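Nsp15 (Middle East respiratory syndrome-related coronavirus, PDB 5YVD) is an endoribonuclease of the EndoU family that probably cleaves RNA at uridylates and assembles as a hexamer. Local coordinates at residues 5-10 / 16-21; 45-48 / 53-56; 198-203 / 209-214; 315-320 / 324-329. All coordinates share one frame; numbering follows the deposited sequence.

Contact 1. Residues 5-10 / 16-21; sequences IAFNVV and IGVEGE
The helix 2-12 of the N-terminal oligomerisation domain is followed by a loop that folds back over it, and F7 and N8 hold that loop. The F7 ring lies flat under the backbone of G20. CA of G20 stands 3.5 Å from the ring centroid, 10° off the ring normal, a CH-pi contact over the face. With CG anti to the backbone N (chi1 -180°), F7 reaches out from the helix to this place. At the ring edge, V18 CG1 touches F7 CE2 at 3.8 Å. G20 has no side chain, and its CA lies directly over the ring.

N8 grips the loop by its amide. Its OD1 accepts from I16 N at 3.1 Å, with the donor tilted 27° from the carbonyl plane. A second bond to OD1, from V18 N at 3.1 Å, is weak. On the other arm, N8 ND2 donates to V18 O at 3.0 Å. ND2 also bonds to N4 O, one turn earlier. The amide is thus tied at both ends, which fixes its rotation. N4 ND2 adds bonds to V18 O and G20 O. On another side of the helix, V9 and V10 pack on M265 and L266 of a second subunit. The whole is a helix followed by a returning loop, pinned by an asparagine side chain that bonds to the loop backbone.

Contact 2. Residues 45-48 / 53-56; sequences NKTT and IAFE
A single methyl group makes the whole contact: CB of A54 meets two polar side chains, and no hydrogen bond crosses between the segments. N45 OD1 lies 3.6 Å from A54 CB. T47 OG1 comes to 3.8 Å from the same A54 CB. The methyl therefore rests against two oxygens, both by van der Waals contact. Only 85 Å² is buried between the segments, yet all three touching residues are buried in the assembly.

The loop side is shaped by an Asx turn. N45 OD1 accepts from T47 N at 2.7 Å, with an N-H...O angle of 151°. The donor stands above the carbonyl plane, 44° out of it. N45 has CG anti to its own nitrogen (chi1 -171°), which brings OD1 back over the turn and toward the helix. Its ND2 is held as well, by L49 O, just before helix 51-59, and by T51 OG1 at its first residue. Both ends of this amide thus have partners, and the side chain links the turn to the beginning of the helix.

The CB of T47 points toward the helix and lies 4.0 Å from A54 CB. A54 also packs on F43 of strand 38-44. Next to the turn, T48 points away from A54, and its OG1 bonds to D39 OD2 of a third subunit. I53 packs on V24 of a fifth subunit.

Contact 3. Residues 198-203 / 209-214; sequences SDFLPL and DFLSFD
Apolar contact is all that joins the two segments. L211, on the last turn of helix 205-212, sends CD1 toward the loop that precedes the helix. There the methyl meets P202 CB at 4.2 Å. The same L211 CD1 lies 4.3 Å from F200 CE2, approaching the ring obliquely. One branch of one leucine thus touches both loop residues. L211 has CG anti to its carbonyl carbon (chi1 -62°) and an extended second torsion (chi2 174°), which carries CD1 outward from the helix. The packing is light, with 93 Å² buried and the nearest CA atoms, those of P202 and L211, 8.3 Å apart.

Two aromatic rings nearby have close neighbours. F200 stacks on Y252 of helix 248-255. I249 of that helix touches both F200 and L211. F213, just past the helix, has the CB of D209 3.5 Å above its plane, over the ring centre.

Hydrogen bonds shape the helix end. D209 O accepts from two backbone donors, S212 N at 3.0 Å and F213 N at 2.7 Å. Beyond this end, D214 is the N-cap of helix 215-221, and its OD1 accepts from D216 N. The carboxylate of D209 forms a salt bridge with K221, at the far end of that next helix.

In the endoribonuclease domain, this is a loop laid against the final turn of the helix it leads into, with helix 248-255 packed beside both.

Contact 4. Residues 315-320 / 324-329; sequences VKVPID and IEFMLW
Strands 315-319 and 324-329 run antiparallel, their segment axes 4.7 Å apart at 146°, and four backbone bonds join them in two hydrogen-bonded pairs. V315 and F326 form the first pair, with V315 N to F326 O at 2.8 Å and F326 N to V315 O at 2.9 Å. V317 and I324 form the second, with I324 N to V317 O at 2.6 Å. K316 and E325 sit between them as a non-hydrogen-bonded pair. There E325 CA makes a CA-H...O contact with V315 O.

On the face that carries K316 and E325, the two side chains lie side by side and point the same way. K316 NZ meets E325 OE2 at 3.3 Å in a salt bridge, from above the carboxylate plane (46° out of it). The lysine chain bends at its last torsion (chi4 -92°), which turns NZ toward the glutamate.

The other face, with V315, V317, I324 and F326, is buried and apolar. V317 CG2 touches F326 CE1 at 3.8 Å. I319 crosses I324 at about a right angle, with I319 CB 3.8 Å from I324 CG1. I319 CD1 reaches the edge of the F326 ring at CZ, 4.2 Å away. Further along, V315 CG2 packs on L328 CB.

This hairpin forms two strands of a three-stranded antiparallel sheet. Strand 322-331 is the middle one, and strand 334-340 lies on its other side, where F338 stacks on the F326 ring. At the hairpin turn, D320 bonds to T192 and T271, and its carbonyl O to N74, the last residue of helix 69-74.

The four contacts follow one another along the chain, each closing before the next opens. Contacts 1 and 2 share the N-terminal oligomerisation domain, with centres about 17 Å apart. They touch directly: I5 and A6 of helix 2-12 pack on F55 of helix 51-59, and I5 also meets E56. Both have residues that contact other subunits, consistent with a role of this domain in hexamer assembly. Contacts 3 and 4 belong to the endoribonuclease domain, with centres about 24 Å apart and nearest atoms about 11 Å apart. No other chain of the assembly touches their segments. Centres of contacts 1 and 4 lie about 49 Å apart, so assembly and endoribonuclease regions are well separated.

Contact 1. Residues 5-10 / 16-21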
loop_
_atom_site.group_PDB
_atom_site.type_symbol
_atom_site.label_atom_id
_atom_site.label_comp_id
_atom_site.label_asym_id
_atom_site.label_seq_id
_atom_site.Cartn_x
_atom_site.Cartn_y
_atom_site.Cartn_z
ATOM N N ILE A 5 0.791 -23.959 -4.543
ATOM C CA ILE A 5 1.874 -23.388 -5.308
ATOM C C ILE A 5 3.051 -23.117 -4.392
ATOM O O ILE A 5 4.181 -23.465 -4.707
ATOM C CB ILE A 5 1.392 -22.108 -5.993
ATOM C CG1 ILE A 5 0.470 -22.499 -7.133
ATOM C CG2 ILE A 5 2.564 -21.280 -6.485
ATOM C CD1 ILE A 5 -0.565 -21.462 -7.456
ATOM N N ALA A 6 2.773 -22.513 -3.242
ATOM C CA ALA A 6 3.795 -22.315 -2.223
ATOM C C ALA A 6 4.493 -23.618 -1.866
ATOM O O ALA A 6 5.684 -23.636 -1.595
ATOM C CB ALA A 6 3.173 -21.703 -0.980
ATOM N N PHE A 7 3.745 -24.710 -1.862
ATOM C CA PHE A 7 4.299 -25.991 -1.454
ATOM C C PHE A 7 5.262 -26.507 -2.510
ATOM O O PHE A 7 6.372 -26.908 -2.205
ATOM C CB PHE A 7 3.162 -26.980 -1.197
ATOM C CG PHE A 7 3.618 -28.352 -0.764
ATOM C CD1 PHE A 7 3.748 -28.658 0.587
ATOM C CD2 PHE A 7 3.868 -29.349 -1.719
ATOM C CE1 PHE A 7 4.163 -29.923 0.985
ATOM C CE2 PHE A 7 4.264 -30.607 -1.330
ATOM C CZ PHE A 7 4.420 -30.899 0.026
ATOM N N ASN A 8 4.837 -26.462 -3.762
ATOM C CA ASN A 8 5.711 -26.832 -4.878
ATOM C C ASN A 8 7.008 -25.989 -4.873
ATOM O O ASN A 8 8.117 -26.526 -4.992
ATOM C CB ASN A 8 4.973 -26.666 -6.219
ATOM C CG ASN A 8 3.987 -27.780 -6.495
ATOM O OD1 ASN A 8 4.183 -28.572 -7.408
ATOM N ND2 ASN A 8 2.908 -27.834 -5.726
ATOM N N VAL A 9 6.874 -24.672 -4.709
ATOM C CA VAL A 9 8.043 -23.794 -4.758
ATOM C C VAL A 9 9.059 -24.147 -3.675
ATOM O O VAL A 9 10.277 -24.118 -3.928
ATOM C CB VAL A 9 7.658 -22.319 -4.642
ATOM C CG1 VAL A 9 8.849 -21.448 -4.249
ATOM C CG2 VAL A 9 7.082 -21.839 -5.959
ATOM N N VAL A 10 8.563 -24.487 -2.487
ATOM C CA VAL A 10 9.432 -24.721 -1.354
ATOM C C VAL A 10 10.026 -26.109 -1.439
ATOM O O VAL A 10 11.203 -26.299 -1.177
ATOM C CB VAL A 10 8.673 -24.599 -0.014
ATOM C CG1 VAL A 10 9.579 -24.922 1.161
ATOM C CG2 VAL A 10 8.105 -23.201 0.141
ATOM N N ILE A 16 5.484 -28.048 -10.192
ATOM C CA ILE A 16 5.422 -29.254 -11.025
ATOM C C ILE A 16 4.146 -30.091 -10.829
ATOM O O ILE A 16 4.093 -31.221 -11.282
ATOM C CB ILE A 16 6.663 -30.153 -10.823
ATOM C CG1 ILE A 16 6.696 -30.743 -9.405
ATOM C CG2 ILE A 16 7.945 -29.374 -11.101
ATOM C CD1 ILE A 16 7.590 -31.958 -9.279
ATOM N N GLY A 17 3.134 -29.540 -10.153
ATOM C CA GLY A 17 1.838 -30.228 -9.972
ATOM C C GLY A 17 1.753 -31.225 -8.819
ATOM O O GLY A 17 0.771 -31.927 -8.688
ATOM N N VAL A 18 2.763 -31.281 -7.965
ATOM C CA VAL A 18 2.725 -32.136 -6.787
ATOM C C VAL A 18 1.688 -31.624 -5.788
ATOM O O VAL A 18 1.424 -30.438 -5.735
ATOM C CB VAL A 18 4.117 -32.198 -6.144
ATOM C CG1 VAL A 18 4.055 -32.356 -4.643
ATOM C CG2 VAL A 18 4.909 -33.334 -6.772
ATOM N N GLU A 19 1.110 -32.527 -5.002
ATOM C CA GLU A 19 0.106 -32.169 -4.008
ATOM C C GLU A 19 0.736 -31.751 -2.697
ATOM O O GLU A 19 1.779 -32.274 -2.329
ATOM C CB GLU A 19 -0.881 -33.323 -3.773
ATOM C CG GLU A 19 -2.219 -33.066 -4.447
ATOM C CD GLU A 19 -3.038 -34.329 -4.651
ATOM O OE1 GLU A 19 -3.175 -35.140 -3.693
ATOM O OE2 GLU A 19 -3.552 -34.490 -5.780
ATOM N N GLY A 20 0.082 -30.813 -2.001
ATOM C CA GLY A 20 0.553 -30.317 -0.697
ATOM C C GLY A 20 0.140 -28.887 -0.460
ATOM O O GLY A 20 -0.184 -28.183 -1.420
ATOM N N GLU A 21 0.130 -28.464 0.808
ATOM C CA GLU A 21 -0.242 -27.086 1.192
ATOM C C GLU A 21 0.764 -26.484 2.158
ATOM O O GLU A 21 1.293 -27.184 3.002
ATOM C CB GLU A 21 -1.632 -27.045 1.846
ATOM C CG GLU A 21 -2.768 -26.638 0.913
ATOM C CD GLU A 21 -3.213 -27.762 -0.014
ATOM O OE1 GLU A 21 -3.426 -28.878 0.496
ATOM O OE2 GLU A 21 -3.366 -27.542 -1.246
#

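Contact 2. Residues 45-48 / 53-56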
loop_
_atom_site.group_PDB
_atom_site.type_symbol
_atom_site.label_atom_id
_atom_site.label_comp_id
_atom_site.label_asym_id
_atom_site.label_seq_id
_atom_site.Cartn_x
_atom_site.Cartn_y
_atom_site.Cartn_z
ATOM N N ASN A 45 6.962 -8.913 -5.459
ATOM C CA ASN A 45 6.272 -8.537 -6.654
ATOM C C ASN A 45 6.876 -7.304 -7.252
ATOM O O ASN A 45 6.848 -6.254 -6.617
ATOM C CB ASN A 45 4.818 -8.228 -6.311
ATOM C CG ASN A 45 3.969 -8.034 -7.530
ATOM O OD1 ASN A 45 4.429 -8.185 -8.660
ATOM N ND2 ASN A 45 2.703 -7.729 -7.310
ATOM N N LYS A 46 7.381 -7.406 -8.483
ATOM C CA LYS A 46 7.780 -6.213 -9.253
ATOM C C LYS A 46 6.926 -6.020 -10.499
ATOM O O LYS A 46 7.319 -5.337 -11.427
ATOM C CB LYS A 46 9.248 -6.311 -9.651
ATOM C CG LYS A 46 10.183 -6.715 -8.524
ATOM C CD LYS A 46 10.086 -5.761 -7.352
ATOM C CE LYS A 46 11.355 -5.799 -6.523
ATOM N NZ LYS A 46 11.451 -4.554 -5.706
ATOM N N THR A 47 5.735 -6.587 -10.475
ATOM C CA THR A 47 4.837 -6.675 -11.616
ATOM C C THR A 47 3.736 -5.657 -11.449
ATOM O O THR A 47 3.613 -5.045 -10.381
ATOM C CB THR A 47 4.235 -8.087 -11.640
ATOM O OG1 THR A 47 5.317 -9.008 -11.795
ATOM C CG2 THR A 47 3.353 -8.293 -12.778
ATOM N N THR A 48 2.946 -5.451 -12.505
ATOM C CA THR A 48 1.694 -4.696 -12.381
ATOM C C THR A 48 0.537 -5.609 -12.053
ATOM O O THR A 48 -0.618 -5.159 -12.069
ATOM C CB THR A 48 1.329 -3.890 -13.664
ATOM O OG1 THR A 48 1.002 -4.791 -14.744
ATOM C CG2 THR A 48 2.473 -2.887 -14.034
ATOM N N ILE A 53 -0.764 -13.571 -7.992
ATOM C CA ILE A 53 -0.784 -14.060 -9.359
ATOM C C ILE A 53 0.618 -14.008 -9.936
ATOM O O ILE A 53 1.065 -14.953 -10.616
ATOM C CB ILE A 53 -1.712 -13.198 -10.240
ATOM C CG1 ILE A 53 -3.137 -13.250 -9.719
ATOM C CG2 ILE A 53 -1.722 -13.694 -11.681
ATOM C CD1 ILE A 53 -3.858 -14.543 -10.018
ATOM N N ALA A 54 1.301 -12.897 -9.662
ATOM C CA ALA A 54 2.655 -12.697 -10.127
ATOM C C ALA A 54 3.537 -13.815 -9.598
ATOM O O ALA A 54 4.388 -14.342 -10.295
ATOM C CB ALA A 54 3.169 -11.360 -9.665
ATOM N N PHE A 55 3.293 -14.184 -8.356
ATOM C CA PHE A 55 3.971 -15.294 -7.710
ATOM C C PHE A 55 3.684 -16.616 -8.378
ATOM O O PHE A 55 4.560 -17.485 -8.410
ATOM C CB PHE A 55 3.514 -15.352 -6.245
ATOM C CG PHE A 55 3.959 -16.580 -5.493
ATOM C CD1 PHE A 55 5.306 -16.888 -5.362
ATOM C CD2 PHE A 55 3.030 -17.387 -4.864
ATOM C CE1 PHE A 55 5.702 -17.993 -4.637
ATOM C CE2 PHE A 55 3.419 -18.498 -4.160
ATOM C CZ PHE A 55 4.755 -18.798 -4.044
ATOM N N GLU A 56 2.455 -16.796 -8.865
ATOM C CA GLU A 56 2.059 -18.064 -9.508
ATOM C C GLU A 56 2.758 -18.192 -10.873
ATOM O O GLU A 56 3.300 -19.232 -11.220
ATOM C CB GLU A 56 0.524 -18.157 -9.634
ATOM C CG GLU A 56 -0.007 -19.394 -10.357
ATOM C CD GLU A 56 -1.533 -19.451 -10.490
ATOM O OE1 GLU A 56 -2.229 -18.941 -9.585
ATOM O OE2 GLU A 56 -2.045 -20.028 -11.493
#

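Contact 3. Residues 198-203 / 209-214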
loop_
_atom_site.group_PDB
_atom_site.type_symbol
_atom_site.label_atom_id
_atom_site.label_comp_id
_atom_site.label_asym_id
_atom_site.label_seq_id
_atom_site.Cartn_x
_atom_site.Cartn_y
_atom_site.Cartn_z
ATOM N N SER A 198 28.949 -6.504 -17.007
ATOM C CA SER A 198 29.326 -7.432 -15.952
ATOM C C SER A 198 29.718 -8.785 -16.554
ATOM O O SER A 198 30.726 -9.365 -16.162
ATOM C CB SER A 198 28.185 -7.586 -14.944
ATOM O OG SER A 198 27.180 -8.429 -15.453
ATOM N N ASP A 199 28.931 -9.269 -17.513
ATOM C CA ASP A 199 29.231 -10.525 -18.213
ATOM C C ASP A 199 29.556 -10.278 -19.707
ATOM O O ASP A 199 28.641 -10.210 -20.540
ATOM C CB ASP A 199 28.055 -11.502 -18.057
ATOM C CG ASP A 199 28.158 -12.685 -18.994
ATOM O OD1 ASP A 199 29.079 -13.505 -18.843
ATOM O OD2 ASP A 199 27.323 -12.786 -19.912
ATOM N N PHE A 200 30.850 -10.143 -20.027
ATOM C CA PHE A 200 31.299 -9.844 -21.397
ATOM C C PHE A 200 32.528 -10.680 -21.782
ATOM O O PHE A 200 33.585 -10.589 -21.141
ATOM C CB PHE A 200 31.633 -8.345 -21.579
ATOM C CG PHE A 200 31.856 -7.939 -23.030
ATOM C CD1 PHE A 200 30.883 -7.258 -23.732
ATOM C CD2 PHE A 200 33.031 -8.268 -23.696
ATOM C CE1 PHE A 200 31.070 -6.910 -25.057
ATOM C CE2 PHE A 200 33.215 -7.933 -25.023
ATOM C CZ PHE A 200 32.224 -7.258 -25.706
ATOM N N LEU A 201 32.401 -11.463 -22.850
ATOM C CA LEU A 201 33.502 -12.277 -23.323
ATOM C C LEU A 201 33.709 -12.034 -24.794
ATOM O O LEU A 201 32.755 -12.076 -25.552
ATOM C CB LEU A 201 33.249 -13.765 -23.074
ATOM C CG LEU A 201 33.999 -14.346 -21.861
ATOM C CD1 LEU A 201 33.454 -13.812 -20.527
ATOM C CD2 LEU A 201 33.969 -15.877 -21.904
ATOM N N PRO A 202 34.970 -11.798 -25.200
ATOM C CA PRO A 202 35.244 -11.537 -26.601
ATOM C C PRO A 202 34.943 -12.766 -27.431
ATOM O O PRO A 202 34.957 -13.874 -26.913
ATOM C CB PRO A 202 36.741 -11.196 -26.620
ATOM C CG PRO A 202 37.295 -11.888 -25.441
ATOM C CD PRO A 202 36.209 -11.830 -24.397
ATOM N N LEU A 203 34.654 -12.553 -28.701
ATOM C CA LEU A 203 34.143 -13.603 -29.550
ATOM C C LEU A 203 34.975 -13.809 -30.810
ATOM O O LEU A 203 34.676 -14.695 -31.585
ATOM C CB LEU A 203 32.703 -13.271 -29.946
ATOM C CG LEU A 203 31.633 -13.380 -28.863
ATOM C CD1 LEU A 203 30.346 -12.696 -29.322
ATOM C CD2 LEU A 203 31.383 -14.840 -28.490
ATOM N N ASP A 209 41.912 -8.128 -29.450
ATOM C CA ASP A 209 42.894 -7.090 -29.628
ATOM C C ASP A 209 42.265 -5.780 -29.137
ATOM O O ASP A 209 42.899 -4.989 -28.430
ATOM C CB ASP A 209 43.332 -6.990 -31.100
ATOM C CG ASP A 209 44.249 -8.144 -31.539
ATOM O OD1 ASP A 209 44.719 -8.946 -30.696
ATOM O OD2 ASP A 209 44.519 -8.225 -32.752
ATOM N N PHE A 210 40.993 -5.581 -29.474
ATOM C CA PHE A 210 40.336 -4.358 -29.134
ATOM C C PHE A 210 40.423 -4.096 -27.641
ATOM O O PHE A 210 40.712 -2.968 -27.209
ATOM C CB PHE A 210 38.880 -4.346 -29.586
ATOM C CG PHE A 210 38.186 -3.042 -29.287
ATOM C CD1 PHE A 210 38.334 -1.954 -30.121
ATOM C CD2 PHE A 210 37.418 -2.889 -28.147
ATOM C CE1 PHE A 210 37.699 -0.739 -29.843
ATOM C CE2 PHE A 210 36.786 -1.698 -27.863
ATOM C CZ PHE A 210 36.923 -0.615 -28.716
ATOM N N LEU A 211 40.185 -5.129 -26.851
ATOM C CA LEU A 211 40.116 -4.953 -25.408
ATOM C C LEU A 211 41.457 -4.708 -24.767
ATOM O O LEU A 211 41.485 -4.139 -23.682
ATOM C CB LEU A 211 39.466 -6.153 -24.733
ATOM C CG LEU A 211 38.032 -6.350 -25.179
ATOM C CD1 LEU A 211 37.504 -7.645 -24.583
ATOM C CD2 LEU A 211 37.220 -5.138 -24.763
ATOM N N SER A 212 42.540 -5.134 -25.432
ATOM C CA SER A 212 43.903 -5.010 -24.890
ATOM C C SER A 212 44.776 -3.971 -25.566
ATOM O O SER A 212 45.649 -3.448 -24.931
ATOM C CB SER A 212 44.638 -6.350 -24.949
ATOM O OG SER A 212 44.946 -6.701 -26.296
ATOM N N PHE A 213 44.569 -3.670 -26.841
ATOM C CA PHE A 213 45.493 -2.767 -27.589
ATOM C C PHE A 213 45.336 -1.276 -27.292
ATOM O O PHE A 213 44.235 -0.775 -27.117
ATOM C CB PHE A 213 45.299 -2.923 -29.107
ATOM C CG PHE A 213 45.880 -4.185 -29.672
ATOM C CD1 PHE A 213 46.351 -4.216 -30.976
ATOM C CD2 PHE A 213 45.975 -5.352 -28.905
ATOM C CE1 PHE A 213 46.893 -5.384 -31.501
ATOM C CE2 PHE A 213 46.509 -6.518 -29.436
ATOM C CZ PHE A 213 46.965 -6.533 -30.732
ATOM N N ASP A 214 46.443 -0.554 -27.285
ATOM C CA ASP A 214 46.386 0.893 -27.474
ATOM C C ASP A 214 45.556 1.211 -28.733
ATOM O O ASP A 214 45.670 0.503 -29.731
ATOM C CB ASP A 214 47.780 1.462 -27.671
ATOM C CG ASP A 214 47.766 2.965 -27.711
ATOM O OD1 ASP A 214 47.973 3.556 -28.792
ATOM O OD2 ASP A 214 47.483 3.560 -26.662
#

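Contact 4. Residues 315-320 / 324-329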
loop_
_atom_site.group_PDB
_atom_site.type_symbol
_atom_site.label_atom_id
_atom_site.label_comp_id
_atom_site.label_asym_id
_atom_site.label_seq_id
_atom_site.Cartn_x
_atom_site.Cartn_y
_atom_site.Cartn_z
ATOM N N VAL A 315 21.285 4.451 -43.115
ATOM C CA VAL A 315 21.717 3.119 -43.530
ATOM C C VAL A 315 20.827 2.090 -42.875
ATOM O O VAL A 315 20.617 2.140 -41.659
ATOM C CB VAL A 315 23.155 2.813 -43.039
ATOM C CG1 VAL A 315 23.583 1.374 -43.404
ATOM C CG2 VAL A 315 24.134 3.848 -43.579
ATOM N N LYS A 316 20.363 1.129 -43.665
ATOM C CA LYS A 316 19.382 0.149 -43.230
ATOM C C LYS A 316 20.055 -1.198 -43.094
ATOM O O LYS A 316 20.595 -1.691 -44.067
ATOM C CB LYS A 316 18.264 0.069 -44.257
ATOM C CG LYS A 316 17.331 1.267 -44.208
ATOM C CD LYS A 316 16.311 1.258 -45.341
ATOM C CE LYS A 316 15.655 2.622 -45.516
ATOM N NZ LYS A 316 14.394 2.746 -44.730
ATOM N N VAL A 317 20.045 -1.800 -41.905
ATOM C CA VAL A 317 20.717 -3.094 -41.725
ATOM C C VAL A 317 19.778 -4.144 -41.138
ATOM O O VAL A 317 19.087 -3.860 -40.162
ATOM C CB VAL A 317 21.952 -3.003 -40.808
ATOM C CG1 VAL A 317 22.705 -4.328 -40.810
ATOM C CG2 VAL A 317 22.893 -1.873 -41.233
ATOM N N PRO A 318 19.758 -5.363 -41.728
ATOM C CA PRO A 318 19.004 -6.459 -41.145
ATOM C C PRO A 318 19.762 -7.058 -39.954
ATOM O O PRO A 318 20.865 -7.569 -40.118
ATOM C CB PRO A 318 18.890 -7.459 -42.300
ATOM C CG PRO A 318 20.101 -7.225 -43.116
ATOM C CD PRO A 318 20.430 -5.769 -42.979
ATOM N N ILE A 319 19.161 -6.950 -38.770
ATOM C CA ILE A 319 19.732 -7.380 -37.505
ATOM C C ILE A 319 18.643 -7.899 -36.582
ATOM O O ILE A 319 17.556 -7.319 -36.517
ATOM C CB ILE A 319 20.368 -6.197 -36.752
ATOM C CG1 ILE A 319 21.493 -5.566 -37.567
ATOM C CG2 ILE A 319 20.910 -6.655 -35.403
ATOM C CD1 ILE A 319 22.012 -4.266 -36.999
ATOM N N ASP A 320 18.925 -8.958 -35.837
ATOM C CA ASP A 320 17.983 -9.412 -34.815
ATOM C C ASP A 320 16.555 -9.560 -35.397
ATOM O O ASP A 320 15.550 -9.224 -34.743
ATOM C CB ASP A 320 17.987 -8.446 -33.596
ATOM C CG ASP A 320 19.236 -8.605 -32.695
ATOM O OD1 ASP A 320 20.113 -9.429 -32.986
ATOM O OD2 ASP A 320 19.350 -7.903 -31.674
ATOM N N ILE A 324 17.290 -2.521 -38.839
ATOM C CA ILE A 324 17.830 -1.475 -37.937
ATOM C C ILE A 324 18.517 -0.344 -38.701
ATOM O O ILE A 324 19.345 -0.589 -39.582
ATOM C CB ILE A 324 18.840 -2.041 -36.905
ATOM C CG1 ILE A 324 18.194 -3.169 -36.077
ATOM C CG2 ILE A 324 19.362 -0.930 -35.976
ATOM C CD1 ILE A 324 17.126 -2.709 -35.102
ATOM N N GLU A 325 18.195 0.890 -38.321
ATOM C CA GLU A 325 18.648 2.058 -39.036
ATOM C C GLU A 325 19.688 2.798 -38.251
ATOM O O GLU A 325 19.585 2.928 -37.033
ATOM C CB GLU A 325 17.485 2.992 -39.317
ATOM C CG GLU A 325 16.446 2.367 -40.230
ATOM C CD GLU A 325 15.368 3.341 -40.650
ATOM O OE1 GLU A 325 15.367 4.507 -40.175
ATOM O OE2 GLU A 325 14.526 2.917 -41.467
ATOM N N PHE A 326 20.685 3.298 -38.968
ATOM C CA PHE A 326 21.711 4.126 -38.392
ATOM C C PHE A 326 21.805 5.365 -39.220
ATOM O O PHE A 326 21.530 5.324 -40.418
ATOM C CB PHE A 326 23.066 3.460 -38.516
ATOM C CG PHE A 326 23.164 2.127 -37.848
ATOM C CD1 PHE A 326 22.578 1.006 -38.415
ATOM C CD2 PHE A 326 23.894 1.982 -36.671
ATOM C CE1 PHE A 326 22.695 -0.231 -37.799
ATOM C CE2 PHE A 326 24.007 0.750 -36.053
ATOM C CZ PHE A 326 23.408 -0.357 -36.613
ATOM N N MET A 327 22.246 6.452 -38.600
ATOM C CA MET A 327 22.724 7.585 -39.363
ATOM C C MET A 327 24.227 7.417 -39.578
ATOM O O MET A 327 24.932 6.917 -38.695
ATOM C CB MET A 327 22.424 8.873 -38.624
ATOM C CG MET A 327 20.932 9.162 -38.514
ATOM S SD MET A 327 20.138 9.328 -40.121
ATOM C CE MET A 327 21.101 10.643 -40.871
ATOM N N LEU A 328 24.690 7.785 -40.778
ATOM C CA LEU A 328 26.110 7.877 -41.090
ATOM C C LEU A 328 26.430 9.251 -41.655
ATOM O O LEU A 328 25.989 9.592 -42.753
ATOM C CB LEU A 328 26.546 6.812 -42.095
ATOM C CG LEU A 328 28.043 6.861 -42.491
ATOM C CD1 LEU A 328 28.982 6.659 -41.294
ATOM C CD2 LEU A 328 28.391 5.859 -43.595
ATOM N N TRP A 329 27.215 10.024 -40.908
ATOM C CA TRP A 329 27.659 11.340 -41.343
ATOM C C TRP A 329 29.106 11.278 -41.802
ATOM O O TRP A 329 29.942 10.715 -41.093
ATOM C CB TRP A 329 27.515 12.329 -40.193
ATOM C CG TRP A 329 26.078 12.550 -39.797
ATOM C CD1 TRP A 329 25.279 11.714 -39.047
ATOM C CD2 TRP A 329 25.268 13.674 -40.146
ATOM N NE1 TRP A 329 24.028 12.262 -38.907
ATOM C CE2 TRP A 329 23.992 13.464 -39.574
ATOM C CE3 TRP A 329 25.495 14.841 -40.888
ATOM C CZ2 TRP A 329 22.949 14.386 -39.720
ATOM C CZ3 TRP A 329 24.462 15.755 -41.027
ATOM C CH2 TRP A 329 23.205 15.524 -40.447
#